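Local coordinates for TrwG protein (Bartonella grahamii, PDB 4NHF) that is a VirB8-family component of a type IV secretion system, here its soluble domain, and is probably a structural part of the secretion machinery, at residues V43-W48 with I110-L115; Q117-F122 with H139-I144; Y146-A151 with L163-T168. All coordinates share one frame; numbering follows the deposited sequence. Where two conformers were deposited one is given.

Contact 1: residues V43-W48 with I110-L115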
loop_
_atom_site.group_PDB
_atom_site.type_symbol
_atom_site.label_atom_id
_atom_site.label_comp_id
_atom_site.label_asym_id
_atom_site.label_seq_id
_atom_site.Cartn_x
_atom_site.Cartn_y
_atom_site.Cartn_z
ATOM N N VAL A 43 -12.728 -11.237 -5.862
ATOM C CA VAL A 43 -12.047 -9.995 -6.259
ATOM C C VAL A 43 -11.504 -9.247 -5.026
ATOM O O VAL A 43 -10.350 -8.791 -4.975
ATOM C CB VAL A 43 -13.006 -9.134 -7.121
ATOM C CG1 VAL A 43 -12.493 -7.769 -7.316
ATOM C CG2 VAL A 43 -13.177 -9.790 -8.483
ATOM N N VAL A 44 -12.331 -9.170 -4.004
ATOM C CA VAL A 44 -11.967 -8.507 -2.785
ATOM C C VAL A 44 -10.888 -9.344 -2.016
ATOM O O VAL A 44 -9.885 -8.762 -1.510
ATOM C CB VAL A 44 -13.209 -8.213 -1.923
ATOM C CG1 VAL A 44 -12.869 -7.708 -0.537
ATOM C CG2 VAL A 44 -14.185 -7.225 -2.630
ATOM N N ASP A 45 -11.050 -10.678 -1.953
ATOM C CA ASP A 45 -10.055 -11.521 -1.288
ATOM C C ASP A 45 -8.682 -11.378 -1.923
ATOM O O ASP A 45 -7.717 -11.247 -1.222
ATOM C CB ASP A 45 -10.409 -12.999 -1.292
ATOM C CG ASP A 45 -11.672 -13.334 -0.489
ATOM O OD1 ASP A 45 -12.183 -12.547 0.317
ATOM O OD2 ASP A 45 -12.049 -14.481 -0.603
ATOM N N ARG A 46 -8.612 -11.410 -3.253
ATOM C CA ARG A 46 -7.378 -11.273 -3.959
ATOM C C ARG A 46 -6.710 -9.948 -3.656
ATOM O O ARG A 46 -5.481 -9.904 -3.464
ATOM C CB ARG A 46 -7.590 -11.449 -5.477
ATOM C CG ARG A 46 -7.752 -12.902 -5.914
ATOM C CD ARG A 46 -7.727 -13.102 -7.444
ATOM N NE ARG A 46 -7.404 -14.535 -7.639
ATOM C CZ ARG A 46 -8.323 -15.501 -7.707
ATOM N NH1 ARG A 46 -7.958 -16.772 -7.862
ATOM N NH2 ARG A 46 -9.640 -15.187 -7.682
ATOM N N TYR A 47 -7.484 -8.856 -3.637
ATOM C CA TYR A 47 -6.949 -7.575 -3.193
ATOM C C TYR A 47 -6.171 -7.662 -1.876
ATOM O O TYR A 47 -4.967 -7.290 -1.790
ATOM C CB TYR A 47 -8.042 -6.483 -3.097
ATOM C CG TYR A 47 -7.468 -5.199 -2.591
ATOM C CD1 TYR A 47 -6.718 -4.359 -3.433
ATOM C CD2 TYR A 47 -7.639 -4.826 -1.283
ATOM C CE1 TYR A 47 -6.151 -3.199 -2.947
ATOM C CE2 TYR A 47 -7.064 -3.665 -0.792
ATOM C CZ TYR A 47 -6.335 -2.850 -1.632
ATOM O OH TYR A 47 -5.796 -1.709 -1.151
ATOM N N TRP A 48 -6.843 -8.148 -0.849
ATOM C CA TRP A 48 -6.287 -8.175 0.498
ATOM C C TRP A 48 -5.169 -9.206 0.658
ATOM O O TRP A 48 -4.156 -8.951 1.334
ATOM C CB TRP A 48 -7.415 -8.369 1.528
ATOM C CG TRP A 48 -8.217 -7.159 1.667
ATOM C CD1 TRP A 48 -9.498 -6.958 1.217
ATOM C CD2 TRP A 48 -7.812 -5.944 2.265
ATOM N NE1 TRP A 48 -9.896 -5.671 1.480
ATOM C CE2 TRP A 48 -8.876 -5.035 2.134
ATOM C CE3 TRP A 48 -6.635 -5.513 2.862
ATOM C CZ2 TRP A 48 -8.798 -3.728 2.603
ATOM C CZ3 TRP A 48 -6.575 -4.228 3.366
ATOM C CH2 TRP A 48 -7.650 -3.355 3.231
ATOM N N ILE A 110 -2.608 -16.290 -7.450
ATOM C CA ILE A 110 -3.316 -16.391 -6.197
ATOM C C ILE A 110 -4.474 -17.361 -6.440
ATOM O O ILE A 110 -5.324 -17.099 -7.280
ATOM C CB ILE A 110 -3.884 -15.024 -5.731
ATOM C CG1 ILE A 110 -2.753 -14.033 -5.406
ATOM C CG2 ILE A 110 -4.779 -15.240 -4.540
ATOM C CD1 ILE A 110 -3.254 -12.593 -5.193
ATOM N N GLN A 111 -4.491 -18.465 -5.725
ATOM C CA GLN A 111 -5.606 -19.405 -5.813
ATOM C C GLN A 111 -6.395 -19.365 -4.531
ATOM O O GLN A 111 -5.822 -19.398 -3.468
ATOM C CB GLN A 111 -5.153 -20.856 -6.063
ATOM C CG GLN A 111 -4.368 -21.072 -7.332
ATOM C CD GLN A 111 -2.947 -20.515 -7.237
ATOM O OE1 GLN A 111 -2.211 -20.748 -6.261
ATOM N NE2 GLN A 111 -2.557 -19.734 -8.249
ATOM N N LEU A 112 -7.719 -19.400 -4.653
ATOM C CA LEU A 112 -8.624 -19.500 -3.519
ATOM C C LEU A 112 -9.401 -20.815 -3.511
ATOM O O LEU A 112 -9.840 -21.270 -4.557
ATOM C CB LEU A 112 -9.679 -18.396 -3.646
ATOM C CG LEU A 112 -9.236 -16.957 -3.884
ATOM C CD1 LEU A 112 -10.474 -16.104 -3.861
ATOM C CD2 LEU A 112 -8.266 -16.563 -2.817
ATOM N N ASN A 113 -9.653 -21.387 -2.342
ATOM C CA ASN A 113 -10.662 -22.473 -2.269
ATOM C C ASN A 113 -12.057 -22.059 -1.791
ATOM O O ASN A 113 -12.896 -22.904 -1.554
ATOM C CB ASN A 113 -10.192 -23.632 -1.425
ATOM C CG ASN A 113 -10.378 -23.396 0.051
ATOM O OD1 ASN A 113 -10.724 -22.276 0.515
ATOM N ND2 ASN A 113 -10.134 -24.462 0.832
ATOM N N GLY A 114 -12.310 -20.772 -1.641
ATOM C CA GLY A 114 -13.651 -20.292 -1.315
ATOM C C GLY A 114 -14.151 -20.587 0.098
ATOM O O GLY A 114 -15.286 -20.187 0.419
ATOM N N LEU A 115 -13.344 -21.278 0.925
ATOM C CA LEU A 115 -13.680 -21.505 2.322
ATOM C C LEU A 115 -12.690 -20.856 3.323
ATOM O O LEU A 115 -12.563 -21.312 4.445
ATOM C CB LEU A 115 -13.742 -23.002 2.578
ATOM C CG LEU A 115 -14.720 -23.857 1.726
ATOM C CD1 LEU A 115 -14.589 -25.314 2.126
ATOM C CD2 LEU A 115 -16.182 -23.401 1.829
HETATM O O HOH W 1 -8.579 -19.530 -7.439
#

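Contact 2: residues Q117-F122 with H139-I144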
loop_
_atom_site.group_PDB
_atom_site.type_symbol
_atom_site.label_atom_id
_atom_site.label_comp_id
_atom_site.label_asym_id
_atom_site.label_seq_id
_atom_site.Cartn_x
_atom_site.Cartn_y
_atom_site.Cartn_z
ATOM N N GLN A 117 -9.327 -20.282 2.568
ATOM C CA GLN A 117 -8.010 -20.804 2.315
ATOM C C GLN A 117 -7.550 -20.322 0.970
ATOM O O GLN A 117 -8.342 -20.240 0.027
ATOM C CB GLN A 117 -7.955 -22.341 2.348
ATOM C CG GLN A 117 -8.695 -22.993 3.500
ATOM C CD GLN A 117 -8.104 -22.614 4.828
ATOM O OE1 GLN A 117 -6.870 -22.545 4.976
ATOM N NE2 GLN A 117 -8.977 -22.381 5.825
ATOM N N ALA A 118 -6.263 -20.004 0.897
ATOM C CA ALA A 118 -5.646 -19.548 -0.353
ATOM C C ALA A 118 -4.188 -19.979 -0.447
ATOM O O ALA A 118 -3.528 -20.235 0.564
ATOM C CB ALA A 118 -5.691 -18.035 -0.463
ATOM N N THR A 119 -3.711 -20.047 -1.677
ATOM C CA THR A 119 -2.305 -20.229 -1.960
ATOM C C THR A 119 -1.845 -19.038 -2.762
ATOM O O THR A 119 -2.567 -18.638 -3.733
ATOM C CB THR A 119 -2.170 -21.509 -2.784
ATOM O OG1 THR A 119 -2.772 -22.552 -2.043
ATOM C CG2 THR A 119 -0.783 -21.857 -3.005
ATOM N N VAL A 120 -0.683 -18.464 -2.391
ATOM C CA VAL A 120 -0.101 -17.396 -3.168
ATOM C C VAL A 120 1.290 -17.818 -3.635
ATOM O O VAL A 120 2.161 -18.079 -2.829
ATOM C CB VAL A 120 -0.005 -16.067 -2.405
ATOM C CG1 VAL A 120 0.620 -15.004 -3.277
ATOM C CG2 VAL A 120 -1.379 -15.586 -1.953
ATOM N N ARG A 121 1.475 -17.860 -4.944
ATOM C CA ARG A 121 2.759 -18.149 -5.559
ATOM C C ARG A 121 3.505 -16.823 -5.839
ATOM O O ARG A 121 2.992 -15.936 -6.515
ATOM C CB ARG A 121 2.554 -19.018 -6.797
ATOM C CG ARG A 121 1.875 -20.343 -6.380
ATOM C CD ARG A 121 1.467 -21.365 -7.463
ATOM N NE ARG A 121 0.555 -22.407 -6.873
ATOM C CZ ARG A 121 0.923 -23.617 -6.503
ATOM N NH1 ARG A 121 2.126 -24.075 -6.757
ATOM N NH2 ARG A 121 0.059 -24.425 -5.962
ATOM N N PHE A 122 4.690 -16.671 -5.276
ATOM C CA PHE A 122 5.424 -15.426 -5.426
ATOM C C PHE A 122 6.927 -15.651 -5.497
ATOM O O PHE A 122 7.399 -16.741 -5.165
ATOM C CB PHE A 122 5.044 -14.452 -4.308
ATOM C CG PHE A 122 5.472 -14.874 -2.932
ATOM C CD1 PHE A 122 4.712 -15.737 -2.201
ATOM C CD2 PHE A 122 6.652 -14.391 -2.385
ATOM C CE1 PHE A 122 5.076 -16.111 -0.942
ATOM C CE2 PHE A 122 7.035 -14.764 -1.116
ATOM C CZ PHE A 122 6.260 -15.613 -0.381
ATOM N N HIS A 139 11.620 -18.786 -5.361
ATOM C CA HIS A 139 10.249 -19.150 -5.627
ATOM C C HIS A 139 9.664 -19.724 -4.387
ATOM O O HIS A 139 10.154 -20.705 -3.826
ATOM C CB HIS A 139 10.173 -20.154 -6.770
ATOM C CG HIS A 139 10.849 -19.668 -7.997
ATOM N ND1 HIS A 139 12.169 -19.950 -8.272
ATOM C CD2 HIS A 139 10.426 -18.846 -8.976
ATOM C CE1 HIS A 139 12.516 -19.365 -9.400
ATOM N NE2 HIS A 139 11.482 -18.675 -9.838
ATOM N N GLN A 140 8.598 -19.077 -3.975
ATOM C CA GLN A 140 7.950 -19.333 -2.725
ATOM C C GLN A 140 6.487 -19.563 -2.969
ATOM O O GLN A 140 5.894 -19.088 -3.962
ATOM C CB GLN A 140 8.064 -18.114 -1.787
ATOM C CG GLN A 140 9.427 -17.734 -1.283
ATOM C CD GLN A 140 10.107 -18.863 -0.581
ATOM O OE1 GLN A 140 11.149 -19.333 -1.059
ATOM N NE2 GLN A 140 9.538 -19.333 0.555
ATOM N N ILE A 141 5.896 -20.244 -2.010
ATOM C CA ILE A 141 4.436 -20.466 -1.952
ATOM C C ILE A 141 3.983 -20.116 -0.570
ATOM O O ILE A 141 4.496 -20.691 0.379
ATOM C CB ILE A 141 4.034 -21.925 -2.100
ATOM C CG1 ILE A 141 4.645 -22.560 -3.317
ATOM C CG2 ILE A 141 2.493 -22.093 -2.171
ATOM C CD1 ILE A 141 4.133 -21.935 -4.573
ATOM N N ALA A 142 3.003 -19.212 -0.443
ATOM C CA ALA A 142 2.380 -18.897 0.844
ATOM C C ALA A 142 1.050 -19.683 0.928
ATOM O O ALA A 142 0.229 -19.598 -0.008
ATOM C CB ALA A 142 2.105 -17.407 0.976
ATOM N N THR A 143 0.872 -20.454 2.002
ATOM C CA THR A 143 -0.381 -21.187 2.309
ATOM C C THR A 143 -1.081 -20.399 3.412
ATOM O O THR A 143 -0.520 -20.173 4.482
ATOM C CB THR A 143 -0.058 -22.622 2.723
ATOM O OG1 THR A 143 0.744 -23.253 1.685
ATOM C CG2 THR A 143 -1.318 -23.416 2.971
ATOM N N ILE A 144 -2.274 -19.895 3.114
ATOM C CA ILE A 144 -2.923 -18.867 3.926
ATOM C C ILE A 144 -4.342 -19.285 4.344
ATOM O O ILE A 144 -5.121 -19.853 3.562
ATOM C CB ILE A 144 -2.960 -17.558 3.141
ATOM C CG1 ILE A 144 -1.547 -17.251 2.581
ATOM C CG2 ILE A 144 -3.497 -16.389 3.982
ATOM C CD1 ILE A 144 -1.468 -15.913 1.857
#

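Contact 3: residues Y146-A151 with L163-T168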
loop_
_atom_site.group_PDB
_atom_site.type_symbol
_atom_site.label_atom_id
_atom_site.label_comp_id
_atom_site.label_asym_id
_atom_site.label_seq_id
_atom_site.Cartn_x
_atom_site.Cartn_y
_atom_site.Cartn_z
ATOM N N TYR A 146 -7.666 -17.218 6.016
ATOM C CA TYR A 146 -8.090 -15.874 6.255
ATOM C C TYR A 146 -9.580 -15.755 6.465
ATOM O O TYR A 146 -10.357 -16.641 6.115
ATOM C CB TYR A 146 -7.709 -14.969 5.098
ATOM C CG TYR A 146 -8.449 -15.313 3.802
ATOM C CD1 TYR A 146 -8.014 -16.376 3.009
ATOM C CD2 TYR A 146 -9.646 -14.655 3.434
ATOM C CE1 TYR A 146 -8.665 -16.708 1.815
ATOM C CE2 TYR A 146 -10.297 -14.956 2.228
ATOM C CZ TYR A 146 -9.812 -16.002 1.430
ATOM O OH TYR A 146 -10.453 -16.333 0.268
ATOM N N THR A 147 -9.964 -14.635 7.071
ATOM C CA THR A 147 -11.383 -14.296 7.260
ATOM C C THR A 147 -11.501 -12.778 7.343
ATOM O O THR A 147 -10.503 -12.063 7.144
ATOM C CB THR A 147 -11.951 -14.981 8.497
ATOM O OG1 THR A 147 -13.386 -14.906 8.429
ATOM C CG2 THR A 147 -11.435 -14.315 9.782
ATOM N N TYR A 148 -12.697 -12.255 7.547
ATOM C CA TYR A 148 -12.888 -10.863 7.867
ATOM C C TYR A 148 -13.736 -10.725 9.076
ATOM O O TYR A 148 -14.832 -11.412 9.180
ATOM C CB TYR A 148 -13.553 -10.123 6.734
ATOM C CG TYR A 148 -12.923 -10.211 5.375
ATOM C CD1 TYR A 148 -13.023 -11.369 4.618
ATOM C CD2 TYR A 148 -12.285 -9.101 4.836
ATOM C CE1 TYR A 148 -12.517 -11.420 3.338
ATOM C CE2 TYR A 148 -11.768 -9.129 3.568
ATOM C CZ TYR A 148 -11.860 -10.282 2.825
ATOM O OH TYR A 148 -11.340 -10.302 1.548
ATOM N N VAL A 149 -13.320 -9.878 10.012
ATOM C CA VAL A 149 -14.008 -9.788 11.323
ATOM C C VAL A 149 -14.811 -8.525 11.644
ATOM O O VAL A 149 -15.434 -8.464 12.688
ATOM C CB VAL A 149 -13.051 -10.065 12.494
ATOM C CG1 VAL A 149 -12.511 -11.474 12.313
ATOM C CG2 VAL A 149 -11.880 -9.039 12.534
ATOM N N GLY A 150 -14.849 -7.568 10.720
ATOM C CA GLY A 150 -15.503 -6.279 10.928
ATOM C C GLY A 150 -14.485 -5.182 11.238
ATOM O O GLY A 150 -13.332 -5.424 11.618
ATOM N N ALA A 151 -14.914 -3.952 11.060
ATOM C CA ALA A 151 -13.986 -2.830 11.154
ATOM C C ALA A 151 -13.440 -2.727 12.571
ATOM O O ALA A 151 -14.186 -2.862 13.498
ATOM C CB ALA A 151 -14.700 -1.564 10.803
ATOM N N LEU A 163 -12.464 -3.542 6.569
ATOM C CA LEU A 163 -13.301 -4.739 6.724
ATOM C C LEU A 163 -12.926 -5.716 7.858
ATOM O O LEU A 163 -13.611 -6.740 8.046
ATOM C CB LEU A 163 -13.264 -5.512 5.395
ATOM C CG LEU A 163 -13.565 -4.697 4.118
ATOM C CD1 LEU A 163 -13.481 -5.571 2.868
ATOM C CD2 LEU A 163 -14.938 -4.028 4.204
ATOM N N GLY A 164 -11.846 -5.425 8.576
ATOM C CA GLY A 164 -11.196 -6.348 9.516
ATOM C C GLY A 164 -10.711 -7.657 8.884
ATOM O O GLY A 164 -10.937 -8.753 9.424
ATOM N N PHE A 165 -10.075 -7.538 7.729
ATOM C CA PHE A 165 -9.349 -8.653 7.140
ATOM C C PHE A 165 -8.379 -9.181 8.184
ATOM O O PHE A 165 -7.663 -8.367 8.852
ATOM C CB PHE A 165 -8.588 -8.182 5.909
ATOM C CG PHE A 165 -7.841 -9.272 5.181
ATOM C CD1 PHE A 165 -8.521 -10.271 4.490
ATOM C CD2 PHE A 165 -6.447 -9.296 5.171
ATOM C CE1 PHE A 165 -7.843 -11.247 3.780
ATOM C CE2 PHE A 165 -5.761 -10.278 4.451
ATOM C CZ PHE A 165 -6.460 -11.243 3.763
ATOM N N GLN A 166 -8.300 -10.516 8.291
ATOM C CA GLN A 166 -7.414 -11.171 9.225
ATOM C C GLN A 166 -6.846 -12.459 8.648
ATOM O O GLN A 166 -7.561 -13.356 8.267
ATOM C CB GLN A 166 -8.069 -11.514 10.541
ATOM C CG GLN A 166 -8.575 -10.331 11.319
ATOM C CD GLN A 166 -7.473 -9.678 12.131
ATOM O OE1 GLN A 166 -7.301 -10.007 13.324
ATOM N NE2 GLN A 166 -6.735 -8.743 11.510
ATOM N N ILE A 167 -5.536 -12.517 8.583
ATOM C CA ILE A 167 -4.821 -13.740 8.232
ATOM C C ILE A 167 -4.814 -14.585 9.509
ATOM O O ILE A 167 -4.268 -14.149 10.526
ATOM C CB ILE A 167 -3.391 -13.391 7.812
ATOM C CG1 ILE A 167 -3.405 -12.453 6.599
ATOM C CG2 ILE A 167 -2.550 -14.648 7.552
ATOM C CD1 ILE A 167 -3.781 -13.132 5.311
ATOM N N THR A 168 -5.408 -15.763 9.469
ATOM C CA THR A 168 -5.435 -16.647 10.641
ATOM C C THR A 168 -4.378 -17.728 10.652
ATOM O O THR A 168 -4.152 -18.348 11.683
ATOM C CB THR A 168 -6.823 -17.300 10.750
ATOM O OG1 THR A 168 -7.131 -17.918 9.485
ATOM C CG2 THR A 168 -7.818 -16.197 11.027
#

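Contact 1: residues V43-W48 with I110-L115
R46 lays its long side chain along I110 on strand 102-112, outermost in the sheet of this chain, CG resting 4.0 Å from CG2 of I110 as the two side chains run past each other in opposite directions. The chain is extended from CG to NE (chi2 -170°, chi3 160°), which carries the guanidinium beyond the isoleucine branch to the strand's backbone. There NH1 donates to the carbonyl O of I110 at 2.7 Å, with an N-H...O angle of 153° and the oxygen close to the guanidinium plane. The oxygen thus has one good bond, from NH1, and a weak second one from NE of R46. A water, also at the guanidinium edge, accepts from NH1 of R46 and from the backbone N of L112, tying the arginine to the next strand position that faces the helix. Over one face of the flat group lies L112, whose CD1 is 4.0 Å from NH2 of R46. The L112 and D45 side chains approach at a slant, CD1 of L112 lying 4.0 Å from OD2 of D45. Back at the helix, CD1 of I110 lies 3.9 Å from the carbonyl O of R46. The carboxylate of D45 has its polar partners in the hydroxyls of Y146 and Y148, and NH2 of R46 forms a salt bridge to E42. Helix 42-57 is thus pinned across the end of strand 102-112 by an arginine that satisfies a backbone carbonyl, while the acidic partner E42 probably balances its charge and L112 covers one face of the guanidinium.

Contact 2: residues Q117-F122 with H139-I144
Strands 117-122 and 139-144 pair antiparallel, at 164° between their short axes, with six backbone hydrogen bonds set in the three hydrogen-bonded pairs A118-I144, V120-A142 and F122-Q140. In the middle pair the bonds are close to straight, A142 N to V120 O measuring 2.8 Å with an N-H...O angle of 172°. CA-H...O contacts fill in between, as from CA of T119 to the O of A142 at 3.3 Å. F122 dominates the face that also bears V120, A142 and I144. Its CG sits between the backbone N and the carbonyl carbon (chi1 67°), which turns the ring over Q140 of the neighbouring strand. CB of Q140 then lies over one ring face, 3.6 Å from the centroid, a CH-pi contact, while CE1 of F122 reaches CB of A142 at 3.8 Å. Further along, CG2 of V120 meets CD1 of I144 at 3.8 Å. The other face, with T119, R121, I141 and T143, is more open to solvent. Here I141 and R121 lie side by side and point the same way, CD1 of the isoleucine packing on CG of the arginine at 3.3 Å. The pair is the ladder of the hairpin formed by strands 117-127 and 138-148, the central two of the four-stranded sheet. Strand 102-112 flanks it through L112, Q111 and V107, strand 165-174 through I167, Y170 and S172, the last bonded to NE2 of Q140, and helix 42-57 covers the F122 face with L49, V53 and E57.

Contact 3: residues Y146-A151 with L163-T168
Y148 and F165 form the tight side of this contact, an edge-to-face pair with centroids 5.3 Å apart and planes at 60°. The edge of the phenylalanine points at the tyrosine face, CD1 of F165 lying 3.6 Å from CE2 of Y148. Its chi1 of -178° carries the F165 ring away from the backbone N, in between the two tyrosines, and CE1 of F165 also meets CD2 of Y146 at 3.9 Å. CB of L163 packs beside CD2 of Y148. The opposite face is looser: T147 and Q166 carry the hydrogen-bonded backbone pair, but their side chains stand farther apart, and V149, exposed, offers CG2 to CG of Q166 at 3.8 Å. Beyond the strands the backbone still closes, V149 N donating to the O of G164 at 2.7 Å and G150 N reaching the O of L163. G164, at positive phi, brings its CA to 3.1 Å from the O of G150, a CA-H...O contact. Strands 138-148 and 165-174 are neighbours at the edge of the sheet, 165-174 being outermost in this chain, and are joined in sequence through helix 155-160. Helix 42-57 covers the aromatic face through V44, W48 and L49, and Y40 meets Y148 edge-to-face.

Along the chain the three contacts come in series, and all belong to the one antiparallel sheet, whose strand order 102-112, 117-127, 138-148, 165-174 follows the sequence. Contact 1 sets helix 42-57 against the first strand, contact 2 joins the two central ones, and contact 3 pairs the third with the last. The centres of contacts 1 and 2 lie about 11 Å apart. Those of contacts 1 and 3 are about 13 Å apart. Contacts 2 and 3, sharing strand 138-148, have centres about 18 Å apart. The same helix lies over all three. This is the sheet-and-helix layout expected of the NTF2-like VirB8 fold, and within the helical segment of contact 1 Y47 meets Y47 and W48 of the second subunit.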